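Local atomic coordinates of dextranase (Pseudarthrobacter oxydans, PDB entry 6NZS), a protein that catalyses the endohydrolysis of alpha-1,6-glucosidic linkages in dextran, as a family 49 glycoside hydrolase. Residues A18-T23 with R33-D38; A53-S58 with T84-S89; S210-A215 with V225-I230. All blocks are in the same frame, centred on the assembly; numbering follows the deposited sequence.

Contact 1 (A18-T23 with R33-D38); sequences AVFNTT and RSSFYD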
ATOM      1  N   ALA A  18       4.449 -15.469 -20.822  1.00 12.56           N
ATOM      2  CA  ALA A  18       4.704 -14.043 -20.661  1.00 13.43           C
ATOM      3  C   ALA A  18       4.637 -13.317 -21.999  1.00 13.67           C
ATOM      4  O   ALA A  18       4.952 -13.879 -23.054  1.00 14.95           O
ATOM      5  CB  ALA A  18       6.088 -13.826 -20.054  1.00 14.16           C
ATOM      6  N   VAL A  19       4.229 -12.048 -21.941  1.00 12.67           N
ATOM      7  CA  VAL A  19       4.183 -11.178 -23.110  1.00 12.67           C
ATOM      8  C   VAL A  19       4.724  -9.805 -22.734  1.00 13.46           C
ATOM      9  O   VAL A  19       4.594  -9.346 -21.592  1.00 12.84           O
ATOM     10  CB  VAL A  19       2.751 -11.029 -23.686  1.00 16.36           C
ATOM     11  CG1 VAL A  19       2.212 -12.372 -24.150  1.00 17.67           C
ATOM     12  CG2 VAL A  19       1.819 -10.378 -22.662  1.00 15.23           C
ATOM     13  N   PHE A  20       5.332  -9.141 -23.708  1.00 12.89           N
ATOM     14  CA  PHE A  20       5.617  -7.721 -23.597  1.00 11.59           C
ATOM     15  C   PHE A  20       4.394  -6.959 -24.090  1.00 14.35           C
ATOM     16  O   PHE A  20       3.891  -7.231 -25.186  1.00 14.99           O
ATOM     17  CB  PHE A  20       6.829  -7.349 -24.449  1.00 11.17           C
ATOM     18  CG  PHE A  20       8.135  -7.886 -23.926  1.00 11.17           C
ATOM     19  CD1 PHE A  20       8.627  -7.494 -22.687  1.00 12.41           C
ATOM     20  CD2 PHE A  20       8.879  -8.783 -24.681  1.00 16.11           C
ATOM     21  CE1 PHE A  20       9.835  -7.988 -22.209  1.00 12.32           C
ATOM     22  CE2 PHE A  20      10.090  -9.282 -24.212  1.00 14.85           C
ATOM     23  CZ  PHE A  20      10.571  -8.883 -22.972  1.00 14.76           C
ATOM     24  N   ASN A  21       3.911  -6.016 -23.283  1.00 11.14           N
ATOM     25  CA  ASN A  21       2.721  -5.255 -23.649  1.00 11.80           C
ATOM     26  C   ASN A  21       2.689  -4.011 -22.770  1.00 11.38           C
ATOM     27  O   ASN A  21       2.475  -4.118 -21.555  1.00 11.24           O
ATOM     28  CB  ASN A  21       1.473  -6.115 -23.449  1.00 10.79           C
ATOM     29  CG  ASN A  21       0.198  -5.417 -23.875  1.00 11.42           C
ATOM     30  OD1 ASN A  21       0.103  -4.190 -23.849  1.00 12.53           O
ATOM     31  ND2 ASN A  21      -0.814  -6.210 -24.242  1.00 13.78           N
ATOM     32  N   THR A  22       2.888  -2.840 -23.378  1.00 10.28           N
ATOM     33  CA  THR A  22       2.819  -1.569 -22.668  1.00 11.46           C
ATOM     34  C   THR A  22       1.590  -0.758 -23.042  1.00 12.25           C
ATOM     35  O   THR A  22       1.479   0.398 -22.626  1.00 13.58           O
ATOM     36  CB  THR A  22       4.071  -0.724 -22.906  1.00 11.46           C
ATOM     37  OG1 THR A  22       4.267  -0.540 -24.319  1.00 12.97           O
ATOM     38  CG2 THR A  22       5.300  -1.377 -22.289  1.00 13.20           C
ATOM     39  N   THR A  23       0.668  -1.327 -23.821  1.00 12.62           N
ATOM     40  CA  THR A  23      -0.389  -0.541 -24.442  1.00 14.54           C
ATOM     41  C   THR A  23      -1.807  -0.976 -24.116  1.00 15.11           C
ATOM     42  O   THR A  23      -2.723  -0.170 -24.299  1.00 17.43           O
ATOM     43  CB  THR A  23      -0.239  -0.525 -25.974  1.00 15.11           C
ATOM     44  OG1 THR A  23      -0.445  -1.843 -26.485  1.00 18.31           O
ATOM     45  CG2 THR A  23       1.143  -0.030 -26.388  1.00 17.40           C
ATOM     46  N   ARG A  33       5.031  -9.136 -18.773  1.00 11.42           N
ATOM     47  CA  ARG A  33       6.420  -9.110 -18.342  1.00 10.10           C
ATOM     48  C   ARG A  33       6.914  -7.670 -18.388  1.00 11.33           C
ATOM     49  O   ARG A  33       6.535  -6.909 -19.278  1.00 12.94           O
ATOM     50  CB  ARG A  33       7.269  -9.960 -19.292  1.00 10.90           C
ATOM     51  CG  ARG A  33       8.762  -9.898 -19.005  1.00 11.33           C
ATOM     52  CD  ARG A  33       9.547 -10.817 -19.918  1.00 12.14           C
ATOM     53  NE  ARG A  33      10.966 -10.508 -19.828  1.00 12.89           N
ATOM     54  CZ  ARG A  33      11.903 -11.073 -20.580  1.00 12.57           C
ATOM     55  NH1 ARG A  33      11.561 -11.987 -21.483  1.00 14.41           N
ATOM     56  NH2 ARG A  33      13.167 -10.705 -20.444  1.00 14.60           N
ATOM     57  N   SER A  34       7.781  -7.296 -17.443  1.00 10.02           N
ATOM     58  CA  SER A  34       8.358  -5.953 -17.482  1.00  9.99           C
ATOM     59  C   SER A  34       9.135  -5.710 -18.772  1.00 11.59           C
ATOM     60  O   SER A  34      10.011  -6.494 -19.146  1.00 11.27           O
ATOM     61  CB  SER A  34       9.298  -5.733 -16.299  1.00 10.31           C
ATOM     62  OG  SER A  34       9.907  -4.442 -16.363  1.00  9.32           O
ATOM     63  N   SER A  35       8.819  -4.596 -19.437  1.00 11.06           N
ATOM     64  CA  SER A  35       9.578  -4.161 -20.602  1.00 12.27           C
ATOM     65  C   SER A  35      10.886  -3.484 -20.233  1.00 11.82           C
ATOM     66  O   SER A  35      11.715  -3.243 -21.118  1.00 13.45           O
ATOM     67  CB  SER A  35       8.759  -3.148 -21.399  1.00 15.27           C
ATOM     68  OG  SER A  35       7.552  -3.735 -21.845  1.00 20.02           O
ATOM     69  N   PHE A  36      11.107  -3.188 -18.956  1.00 10.31           N
ATOM     70  CA  PHE A  36      12.144  -2.247 -18.579  1.00  9.86           C
ATOM     71  C   PHE A  36      13.267  -2.827 -17.744  1.00  9.79           C
ATOM     72  O   PHE A  36      14.359  -2.248 -17.752  1.00 10.55           O
ATOM     73  CB  PHE A  36      11.516  -1.042 -17.861  1.00 12.97           C
ATOM     74  CG  PHE A  36      10.416  -0.422 -18.653  1.00 10.41           C
ATOM     75  CD1 PHE A  36      10.720   0.358 -19.750  1.00 14.37           C
ATOM     76  CD2 PHE A  36       9.087  -0.663 -18.353  1.00 11.51           C
ATOM     77  CE1 PHE A  36       9.725   0.915 -20.525  1.00 14.26           C
ATOM     78  CE2 PHE A  36       8.086  -0.099 -19.130  1.00 11.96           C
ATOM     79  CZ  PHE A  36       8.408   0.683 -20.211  1.00 12.38           C
ATOM     80  N   TYR A  37      13.054  -3.945 -17.049  1.00  9.55           N
ATOM     81  CA  TYR A  37      14.060  -4.510 -16.152  1.00  8.44           C
ATOM     82  C   TYR A  37      14.128  -6.018 -16.305  1.00 11.17           C
ATOM     83  O   TYR A  37      13.105  -6.676 -16.510  1.00 11.50           O
ATOM     84  CB  TYR A  37      13.724  -4.193 -14.679  1.00  9.38           C
ATOM     85  CG  TYR A  37      13.558  -2.718 -14.474  1.00  8.56           C
ATOM     86  CD1 TYR A  37      14.669  -1.901 -14.348  1.00  9.48           C
ATOM     87  CD2 TYR A  37      12.298  -2.126 -14.478  1.00  8.79           C
ATOM     88  CE1 TYR A  37      14.543  -0.541 -14.202  1.00  8.89           C
ATOM     89  CE2 TYR A  37      12.158  -0.749 -14.336  1.00  8.86           C
ATOM     90  CZ  TYR A  37      13.291   0.033 -14.202  1.00  8.40           C
ATOM     91  OH  TYR A  37      13.203   1.397 -14.067  1.00  9.75           O
ATOM     92  N   ASP A  38      15.341  -6.553 -16.190  1.00 10.24           N
ATOM     93  CA  ASP A  38      15.568  -7.983 -16.035  1.00 10.69           C
ATOM     94  C   ASP A  38      16.304  -8.214 -14.727  1.00 11.04           C
ATOM     95  O   ASP A  38      17.163  -7.416 -14.345  1.00 13.01           O
ATOM     96  CB  ASP A  38      16.411  -8.547 -17.183  1.00 11.79           C
ATOM     97  CG  ASP A  38      15.656  -8.581 -18.496  1.00 14.49           C
ATOM     98  OD1 ASP A  38      14.494  -9.024 -18.498  1.00 13.33           O
ATOM     99  OD2 ASP A  38      16.235  -8.173 -19.531  1.00 17.76           O
TER
HETATM  100  O   HOH W   1       5.596  -5.358 -21.177  1.00 14.98           O
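Phe20 lies alongside the side chain of Arg33, both pointing the same way. Phe20 CZ sits over one face of the guanidinium, toward its rim, 3.5 Å from Arg33 CZ. The two planes are 39° apart, so the contact is an inclined overlap and not a flat stack. Arg33 CD comes within 3.7 Å of Phe20 CE1. The ring edge at Phe20 CE1 also meets Ser34 O, near the ring plane, at 3.4 Å. Arg33 reaches along the ring because its CG is anti to the backbone N (chi1 175°) and its chain stays extended to NE. The guanidinium is then fixed at its end by a salt bridge, Arg33 NH2 to Asp38 OD1, 2.9 Å. Asp38 lies in the guanidinium plane and turns its other oxygen to Arg103.

The backbones join through one nearly straight hydrogen bond, Arg33 N to Val19 O, 2.9 Å. Further on, a water links the two segments. It accepts from Asn21 N, donates to Arg33 O, and bonds Ser35 OG at 2.6 Å. The methyl of Thr22 closes this end, with its CG2 3.3 Å from Ser35 OG.

Two side-chain turns shape the backbone nearby. Asn21 OD1 accepts from Thr23 N in an Asx turn. Ser34 OG accepts from Phe36 N in an ST turn and also bonds Ser86 OG on strand 84-92. Ala18 and Arg33 both rest on Phe54. The whole is a surface contact of the N-terminal Ig-like domain of family 49, where a short parallel strand pair, 18-20 with 31-33, lies beside strand 51-58.

Contact 2 (A53-S58 with T84-S89); sequences AFTYMS and TMSWSS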
ATOM      1  N   ALA A  53      14.677 -14.558 -12.355  1.00 11.09           N
ATOM      2  CA  ALA A  53      13.441 -14.418 -11.597  1.00 11.11           C
ATOM      3  C   ALA A  53      12.523 -13.514 -12.397  1.00  9.97           C
ATOM      4  O   ALA A  53      12.949 -12.449 -12.851  1.00 12.95           O
ATOM      5  CB  ALA A  53      13.698 -13.788 -10.225  1.00 12.35           C
ATOM      6  N   PHE A  54      11.279 -13.936 -12.582  1.00 10.04           N
ATOM      7  CA  PHE A  54      10.365 -13.169 -13.419  1.00 10.01           C
ATOM      8  C   PHE A  54      10.141 -11.780 -12.840  1.00  9.78           C
ATOM      9  O   PHE A  54      10.047 -11.608 -11.621  1.00 10.92           O
ATOM     10  CB  PHE A  54       9.020 -13.885 -13.501  1.00 10.90           C
ATOM     11  CG  PHE A  54       8.153 -13.388 -14.618  1.00 10.02           C
ATOM     12  CD1 PHE A  54       8.429 -13.760 -15.929  1.00 12.15           C
ATOM     13  CD2 PHE A  54       7.088 -12.543 -14.375  1.00  9.57           C
ATOM     14  CE1 PHE A  54       7.647 -13.308 -16.972  1.00 12.15           C
ATOM     15  CE2 PHE A  54       6.288 -12.089 -15.421  1.00 10.75           C
ATOM     16  CZ  PHE A  54       6.564 -12.468 -16.716  1.00  9.98           C
ATOM     17  N   THR A  55      10.046 -10.783 -13.721  1.00  9.18           N
ATOM     18  CA  THR A  55       9.633  -9.439 -13.324  1.00  8.71           C
ATOM     19  C   THR A  55       8.285  -9.162 -13.973  1.00  8.58           C
ATOM     20  O   THR A  55       8.189  -9.037 -15.202  1.00  9.90           O
ATOM     21  CB  THR A  55      10.663  -8.373 -13.692  1.00  9.10           C
ATOM     22  OG1 THR A  55      11.934  -8.713 -13.120  1.00 10.07           O
ATOM     23  CG2 THR A  55      10.230  -7.012 -13.151  1.00 10.96           C
ATOM     24  N   TYR A  56       7.257  -9.076 -13.138  1.00  8.44           N
ATOM     25  CA  TYR A  56       5.906  -8.711 -13.539  1.00  8.86           C
ATOM     26  C   TYR A  56       5.829  -7.216 -13.813  1.00  9.45           C
ATOM     27  O   TYR A  56       6.707  -6.447 -13.429  1.00  9.47           O
ATOM     28  CB  TYR A  56       4.935  -9.015 -12.397  1.00  9.23           C
ATOM     29  CG  TYR A  56       4.928 -10.471 -11.992  1.00 10.66           C
ATOM     30  CD1 TYR A  56       4.156 -11.389 -12.689  1.00 10.18           C
ATOM     31  CD2 TYR A  56       5.692 -10.930 -10.917  1.00 10.12           C
ATOM     32  CE1 TYR A  56       4.147 -12.730 -12.341  1.00  9.98           C
ATOM     33  CE2 TYR A  56       5.685 -12.267 -10.555  1.00  9.34           C
ATOM     34  CZ  TYR A  56       4.918 -13.163 -11.277  1.00  9.78           C
ATOM     35  OH  TYR A  56       4.912 -14.496 -10.922  1.00 10.29           O
ATOM     36  N   MET A  57       4.742  -6.792 -14.463  1.00  9.35           N
ATOM     37  CA  MET A  57       4.527  -5.362 -14.673  1.00  8.22           C
ATOM     38  C   MET A  57       3.037  -5.033 -14.703  1.00 10.01           C
ATOM     39  O   MET A  57       2.238  -5.747 -15.321  1.00  9.89           O
ATOM     40  CB  MET A  57       5.206  -4.843 -15.953  1.00  9.23           C
ATOM     41  CG  MET A  57       5.171  -3.318 -16.080  1.00  9.68           C
ATOM     42  SD  MET A  57       6.097  -2.689 -17.493  1.00 11.09           S
ATOM     43  CE  MET A  57       5.021  -3.196 -18.820  1.00 13.35           C
ATOM     44  N   SER A  58       2.677  -3.944 -14.031  1.00  9.10           N
ATOM     45  CA  SER A  58       1.327  -3.397 -14.049  1.00  9.14           C
ATOM     46  C   SER A  58       1.363  -2.028 -14.708  1.00  9.90           C
ATOM     47  O   SER A  58       2.325  -1.275 -14.535  1.00  9.73           O
ATOM     48  CB  SER A  58       0.808  -3.270 -12.614  1.00 10.51           C
ATOM     49  OG  SER A  58      -0.381  -2.504 -12.558  1.00 10.94           O
ATOM     50  N   THR A  84       4.624   3.054 -15.089  1.00  9.07           N
ATOM     51  CA  THR A  84       4.411   1.625 -14.926  1.00  8.72           C
ATOM     52  C   THR A  84       5.033   1.205 -13.608  1.00  8.35           C
ATOM     53  O   THR A  84       5.882   1.910 -13.054  1.00  9.07           O
ATOM     54  CB  THR A  84       5.052   0.766 -16.042  1.00  8.65           C
ATOM     55  OG1 THR A  84       6.489   0.802 -15.942  1.00  9.68           O
ATOM     56  CG2 THR A  84       4.632   1.251 -17.418  1.00 10.03           C
ATOM     57  N   MET A  85       4.609   0.043 -13.114  1.00  7.99           N
ATOM     58  CA  MET A  85       5.191  -0.525 -11.901  1.00  7.88           C
ATOM     59  C   MET A  85       5.576  -1.971 -12.175  1.00  8.40           C
ATOM     60  O   MET A  85       4.702  -2.817 -12.389  1.00  9.21           O
ATOM     61  CB  MET A  85       4.241  -0.420 -10.709  1.00  8.73           C
ATOM     62  CG  MET A  85       4.821  -1.055  -9.434  1.00  9.91           C
ATOM     63  SD  MET A  85       3.890  -0.675  -7.931  1.00 11.24           S
ATOM     64  CE  MET A  85       4.310   1.049  -7.722  1.00 12.36           C
ATOM     65  N   SER A  86       6.872  -2.250 -12.168  1.00  7.89           N
ATOM     66  CA  SER A  86       7.385  -3.603 -12.317  1.00  8.01           C
ATOM     67  C   SER A  86       7.780  -4.136 -10.948  1.00  7.63           C
ATOM     68  O   SER A  86       8.146  -3.372 -10.050  1.00  8.67           O
ATOM     69  CB  SER A  86       8.620  -3.645 -13.223  1.00  8.40           C
ATOM     70  OG  SER A  86       8.312  -3.229 -14.546  1.00  9.72           O
ATOM     71  N   TRP A  87       7.699  -5.454 -10.781  1.00  8.49           N
ATOM     72  CA  TRP A  87       8.129  -6.044  -9.515  1.00  8.15           C
ATOM     73  C   TRP A  87       8.542  -7.486  -9.739  1.00  9.08           C
ATOM     74  O   TRP A  87       7.984  -8.182 -10.592  1.00  9.91           O
ATOM     75  CB  TRP A  87       7.059  -5.955  -8.418  1.00  9.77           C
ATOM     76  CG  TRP A  87       5.938  -6.963  -8.543  1.00  8.97           C
ATOM     77  CD1 TRP A  87       5.839  -8.164  -7.898  1.00  9.39           C
ATOM     78  CD2 TRP A  87       4.768  -6.849  -9.368  1.00  9.10           C
ATOM     79  NE1 TRP A  87       4.678  -8.806  -8.270  1.00  9.39           N
ATOM     80  CE2 TRP A  87       4.006  -8.018  -9.173  1.00  8.64           C
ATOM     81  CE3 TRP A  87       4.296  -5.871 -10.260  1.00  9.77           C
ATOM     82  CZ2 TRP A  87       2.794  -8.237  -9.829  1.00 10.63           C
ATOM     83  CZ3 TRP A  87       3.097  -6.098 -10.915  1.00  9.68           C
ATOM     84  CH2 TRP A  87       2.364  -7.270 -10.702  1.00 10.27           C
ATOM     85  N   SER A  88       9.535  -7.922  -8.966  1.00  9.25           N
ATOM     86  CA  SER A  88      10.027  -9.289  -9.026  1.00  9.44           C
ATOM     87  C   SER A  88      10.060  -9.848  -7.618  1.00  8.84           C
ATOM     88  O   SER A  88      10.615  -9.212  -6.713  1.00  9.97           O
ATOM     89  CB  SER A  88      11.438  -9.324  -9.626  1.00 10.02           C
ATOM     90  OG  SER A  88      11.922 -10.654  -9.704  1.00 11.28           O
ATOM     91  N   SER A  89       9.469 -11.026  -7.437  1.00  8.73           N
ATOM     92  CA  SER A  89       9.528 -11.766  -6.184  1.00  8.67           C
ATOM     93  C   SER A  89      10.420 -12.993  -6.331  1.00  9.72           C
ATOM     94  O   SER A  89      10.500 -13.614  -7.395  1.00 10.22           O
ATOM     95  CB  SER A  89       8.135 -12.246  -5.763  1.00  8.94           C
ATOM     96  OG  SER A  89       7.350 -11.148  -5.323  1.00 10.16           O
TER
HETATM   97  O   HOH W   2       8.712 -12.885  -9.536  1.00  9.84           O
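Tyr56 and Trp87 exchange two backbone hydrogen bonds, and Ser58 and Met85 two more. The bond from Tyr56 N to Trp87 O, at 2.8 Å, is bent, 134° at the hydrogen. The Ser58 and Met85 bonds are nearly straight. Met57 and Ser86 form the non-hydrogen-bonded pair between them. At the far end Phe54 O accepts from Ser88 OG, 2.8 Å away and well above the carbonyl plane. A water lies 2.8 Å from Phe54 O, probably donating to it, and accepts from Ser89 N.

These are neighbouring antiparallel strands in the beta-sheet framework of the N-terminal Ig-like domain, and every residue of the contact is buried. Several of the buried hydroxyls bond to other parts of the chain. Tyr56 OH bonds His15 and Trp13. Ser58 OG bonds Glu336 and Trp364, which lie far along the chain. Thr84 OG1 pairs with Asn184, and Ser86 OG with Ser34.

On the face shared by Tyr56, Ser58 and Trp87, the indole lies over the neighbouring strand. Its chi1 of 77° places CG between the backbone N and the carbonyl carbon. Tyr56 CB makes a CH-pi contact over the six-membered ring, 3.4 Å from its centroid. The phenol and the five-membered ring are tilted by 24° and slid apart, barely overlapping. With an alanine in place of Trp87 the indole is gone, and Tyr56 CB would probably lose its CH-pi cover and Phe189 its ring partner.

Contact 3 (S210-A215 with V225-I230); sequences SIHYPA and VTEEII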
ATOM      1  N   SER A 210      -8.942 -31.529   2.776  1.00 17.41           N
ATOM      2  CA  SER A 210      -9.178 -31.837   1.375  1.00 16.25           C
ATOM      3  C   SER A 210      -8.797 -30.631   0.522  1.00 15.71           C
ATOM      4  O   SER A 210      -9.016 -29.482   0.918  1.00 16.02           O
ATOM      5  CB  SER A 210     -10.641 -32.215   1.141  1.00 15.77           C
ATOM      6  OG  SER A 210     -11.518 -31.194   1.566  1.00 16.55           O
ATOM      7  N   ILE A 211      -8.224 -30.895  -0.651  1.00 14.94           N
ATOM      8  CA  ILE A 211      -7.674 -29.848  -1.509  1.00 14.02           C
ATOM      9  C   ILE A 211      -8.262 -29.947  -2.911  1.00 15.75           C
ATOM     10  O   ILE A 211      -8.262 -31.023  -3.522  1.00 18.01           O
ATOM     11  CB  ILE A 211      -6.138 -29.921  -1.593  1.00 13.97           C
ATOM     12  CG1 ILE A 211      -5.507 -29.785  -0.210  1.00 16.26           C
ATOM     13  CG2 ILE A 211      -5.616 -28.829  -2.518  1.00 14.20           C
ATOM     14  CD1 ILE A 211      -4.008 -29.984  -0.209  1.00 18.11           C
ATOM     15  N   HIS A 212      -8.736 -28.818  -3.428  1.00 14.29           N
ATOM     16  CA  HIS A 212      -9.064 -28.656  -4.835  1.00 13.94           C
ATOM     17  C   HIS A 212      -7.921 -27.907  -5.514  1.00 15.41           C
ATOM     18  O   HIS A 212      -7.515 -26.836  -5.047  1.00 15.67           O
ATOM     19  CB  HIS A 212     -10.360 -27.857  -4.983  1.00 15.91           C
ATOM     20  CG  HIS A 212     -10.672 -27.474  -6.397  1.00 18.37           C
ATOM     21  ND1 HIS A 212     -11.057 -28.394  -7.348  1.00 22.18           N
ATOM     22  CD2 HIS A 212     -10.643 -26.274  -7.024  1.00 16.61           C
ATOM     23  CE1 HIS A 212     -11.251 -27.779  -8.501  1.00 21.36           C
ATOM     24  NE2 HIS A 212     -11.013 -26.490  -8.330  1.00 19.58           N
ATOM     25  N   TYR A 213      -7.406 -28.469  -6.609  1.00 15.80           N
ATOM     26  CA  TYR A 213      -6.336 -27.849  -7.391  1.00 14.79           C
ATOM     27  C   TYR A 213      -6.914 -27.376  -8.714  1.00 16.62           C
ATOM     28  O   TYR A 213      -7.123 -28.195  -9.623  1.00 17.63           O
ATOM     29  CB  TYR A 213      -5.220 -28.859  -7.665  1.00 15.32           C
ATOM     30  CG  TYR A 213      -4.537 -29.456  -6.463  1.00 16.85           C
ATOM     31  CD1 TYR A 213      -4.989 -30.648  -5.909  1.00 17.11           C
ATOM     32  CD2 TYR A 213      -3.416 -28.853  -5.908  1.00 16.25           C
ATOM     33  CE1 TYR A 213      -4.353 -31.211  -4.823  1.00 16.85           C
ATOM     34  CE2 TYR A 213      -2.779 -29.404  -4.825  1.00 17.63           C
ATOM     35  CZ  TYR A 213      -3.249 -30.584  -4.288  1.00 18.67           C
ATOM     36  OH  TYR A 213      -2.614 -31.138  -3.206  1.00 23.98           O
ATOM     37  N   PRO A 214      -7.171 -26.086  -8.897  1.00 14.61           N
ATOM     38  CA  PRO A 214      -7.673 -25.625 -10.197  1.00 15.42           C
ATOM     39  C   PRO A 214      -6.663 -25.887 -11.304  1.00 15.11           C
ATOM     40  O   PRO A 214      -5.450 -25.815 -11.098  1.00 15.28           O
ATOM     41  CB  PRO A 214      -7.890 -24.123  -9.980  1.00 16.73           C
ATOM     42  CG  PRO A 214      -8.077 -23.977  -8.510  1.00 16.23           C
ATOM     43  CD  PRO A 214      -7.181 -25.016  -7.886  1.00 15.34           C
ATOM     44  N   ALA A 215      -7.175 -26.211 -12.488  1.00 16.08           N
ATOM     45  CA  ALA A 215      -6.327 -26.292 -13.664  1.00 15.86           C
ATOM     46  C   ALA A 215      -6.081 -24.893 -14.208  1.00 15.37           C
ATOM     47  O   ALA A 215      -6.892 -23.985 -14.023  1.00 16.58           O
ATOM     48  CB  ALA A 215      -7.005 -27.136 -14.747  1.00 19.84           C
ATOM     49  N   VAL A 225     -17.003 -25.552  -5.225  1.00 16.70           N
ATOM     50  CA  VAL A 225     -16.028 -26.519  -4.733  1.00 16.99           C
ATOM     51  C   VAL A 225     -16.475 -27.052  -3.376  1.00 17.59           C
ATOM     52  O   VAL A 225     -17.043 -26.322  -2.550  1.00 16.74           O
ATOM     53  CB  VAL A 225     -14.607 -25.928  -4.675  1.00 24.00           C
ATOM     54  CG1 VAL A 225     -14.147 -25.481  -6.056  1.00 23.07           C
ATOM     55  CG2 VAL A 225     -14.528 -24.792  -3.676  1.00 21.92           C
ATOM     56  N   THR A 226     -16.227 -28.337  -3.141  1.00 16.90           N
ATOM     57  CA  THR A 226     -16.599 -28.971  -1.885  1.00 16.25           C
ATOM     58  C   THR A 226     -15.420 -29.226  -0.959  1.00 18.33           C
ATOM     59  O   THR A 226     -15.633 -29.640   0.185  1.00 20.00           O
ATOM     60  CB  THR A 226     -17.326 -30.296  -2.149  1.00 19.55           C
ATOM     61  OG1 THR A 226     -16.530 -31.100  -3.024  1.00 20.61           O
ATOM     62  CG2 THR A 226     -18.688 -30.041  -2.785  1.00 21.44           C
ATOM     63  N   GLU A 227     -14.195 -28.981  -1.412  1.00 16.43           N
ATOM     64  CA  GLU A 227     -13.021 -29.227  -0.592  1.00 15.38           C
ATOM     65  C   GLU A 227     -12.794 -28.070   0.385  1.00 15.66           C
ATOM     66  O   GLU A 227     -13.445 -27.026   0.325  1.00 17.96           O
ATOM     67  CB  GLU A 227     -11.796 -29.447  -1.476  1.00 16.13           C
ATOM     68  CG  GLU A 227     -11.816 -30.751  -2.272  1.00 17.84           C
ATOM     69  CD  GLU A 227     -12.551 -30.646  -3.602  1.00 18.34           C
ATOM     70  OE1 GLU A 227     -13.095 -29.568  -3.921  1.00 19.82           O
ATOM     71  OE2 GLU A 227     -12.582 -31.656  -4.334  1.00 26.41           O
ATOM     72  N   GLU A 228     -11.843 -28.274   1.300  1.00 14.59           N
ATOM     73  CA  GLU A 228     -11.550 -27.292   2.336  1.00 15.70           C
ATOM     74  C   GLU A 228     -10.511 -26.266   1.908  1.00 12.57           C
ATOM     75  O   GLU A 228     -10.460 -25.177   2.490  1.00 14.38           O
ATOM     76  CB  GLU A 228     -11.010 -28.005   3.578  1.00 15.18           C
ATOM     77  CG  GLU A 228     -12.019 -28.885   4.298  1.00 16.58           C
ATOM     78  CD  GLU A 228     -11.356 -29.654   5.423  1.00 21.07           C
ATOM     79  OE1 GLU A 228     -10.720 -30.687   5.137  1.00 22.30           O
ATOM     80  OE2 GLU A 228     -11.445 -29.210   6.586  1.00 32.51           O
ATOM     81  N   ILE A 229      -9.678 -26.601   0.930  1.00 12.82           N
ATOM     82  CA  ILE A 229      -8.528 -25.790   0.547  1.00 13.02           C
ATOM     83  C   ILE A 229      -8.517 -25.676  -0.968  1.00 12.88           C
ATOM     84  O   ILE A 229      -8.683 -26.678  -1.672  1.00 13.38           O
ATOM     85  CB  ILE A 229      -7.220 -26.451   1.025  1.00 13.08           C
ATOM     86  CG1 ILE A 229      -7.219 -26.614   2.547  1.00 12.83           C
ATOM     87  CG2 ILE A 229      -5.990 -25.675   0.531  1.00 13.65           C
ATOM     88  CD1 ILE A 229      -6.210 -27.620   3.041  1.00 15.71           C
ATOM     89  N   ILE A 230      -8.309 -24.463  -1.475  1.00 12.36           N
ATOM     90  CA  ILE A 230      -8.104 -24.235  -2.899  1.00 12.65           C
ATOM     91  C   ILE A 230      -6.639 -23.872  -3.078  1.00 12.66           C
ATOM     92  O   ILE A 230      -6.169 -22.874  -2.516  1.00 12.46           O
ATOM     93  CB  ILE A 230      -9.033 -23.145  -3.450  1.00 12.84           C
ATOM     94  CG1 ILE A 230     -10.498 -23.512  -3.189  1.00 14.33           C
ATOM     95  CG2 ILE A 230      -8.785 -22.962  -4.942  1.00 14.96           C
ATOM     96  CD1 ILE A 230     -11.477 -22.396  -3.488  1.00 14.99           C
TER
HETATM   97  O   HOH W   3      -9.781 -32.246  -5.682  1.00 35.17           O
HETATM   98  O   HOH W   4     -11.606 -31.083  -6.908  1.00 27.28           O
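The imidazole of His212 has Val225 CG1 over one face, a CH-pi contact 4.0 Å from the ring centroid. The two side chains cross at about a right angle. Ile230 CG2 comes to the ring edge, near its plane. A water is also at the edge, in plane, 2.8 Å from His212 ND1. Segments 210-215 and 225-230 hold the parallel strands 211-212 and 229-232 at the start of a right-handed parallel beta-helix, the solenoid fold of family 49. The His212 ring reaches its place with CG anti to the backbone N, chi1 172°. The carboxylate of Glu227 is turned 29° from the ring plane, and its OE1 touches His212 CB at 3.4 Å.

Ile211 pairs with Ile229, and His212 with Ile230. The firm backbone bond is His212 N to Ile229 O, 2.8 Å. Ser210 O takes two weak ones, from Glu228 N and Ile229 N. Ile211 CG1 packs on Ile229 CB, and Pro214 CG on Ile230 CG2. The next strand, 253-256, continues the stack through backbone bonds to Ile230. Asn250 reaches back to the carbonyls of Val225 and Glu227.

Polar groups bridge the segments in two places. Two waters donate to Glu227 OE2: one also donates to Ile211 O, and the other is the water at His212 ND1. At the start of segment 210-215, Ser210 and Glu228 make two more bonds besides their weak one. Ser210 OG accepts from Glu228 N at 3.0 Å, while Glu228 OE1, met on its anti side, accepts from Ser210 N at 3.1 Å.

From the N terminus the contacts come in series, and none encloses or crosses another. Contact 1 closes a short loop of nine residues at the surface. The chain then runs through strand 37-43 into strand 51-58, where contact 2 opens. Contact 2 closes a longer loop of 25 residues, which carries helix 76-81. These two touch and belong to the same N-terminal Ig-like domain. Ser34 N probably bonds Thr55 O, and Phe36 CE2 packs on Met57 SD. Contact 3 follows much later and closes another nine-residue loop, at the start of the beta-solenoid. Its nearest atoms are about 15 Å from contact 2 and about 16 Å from contact 1.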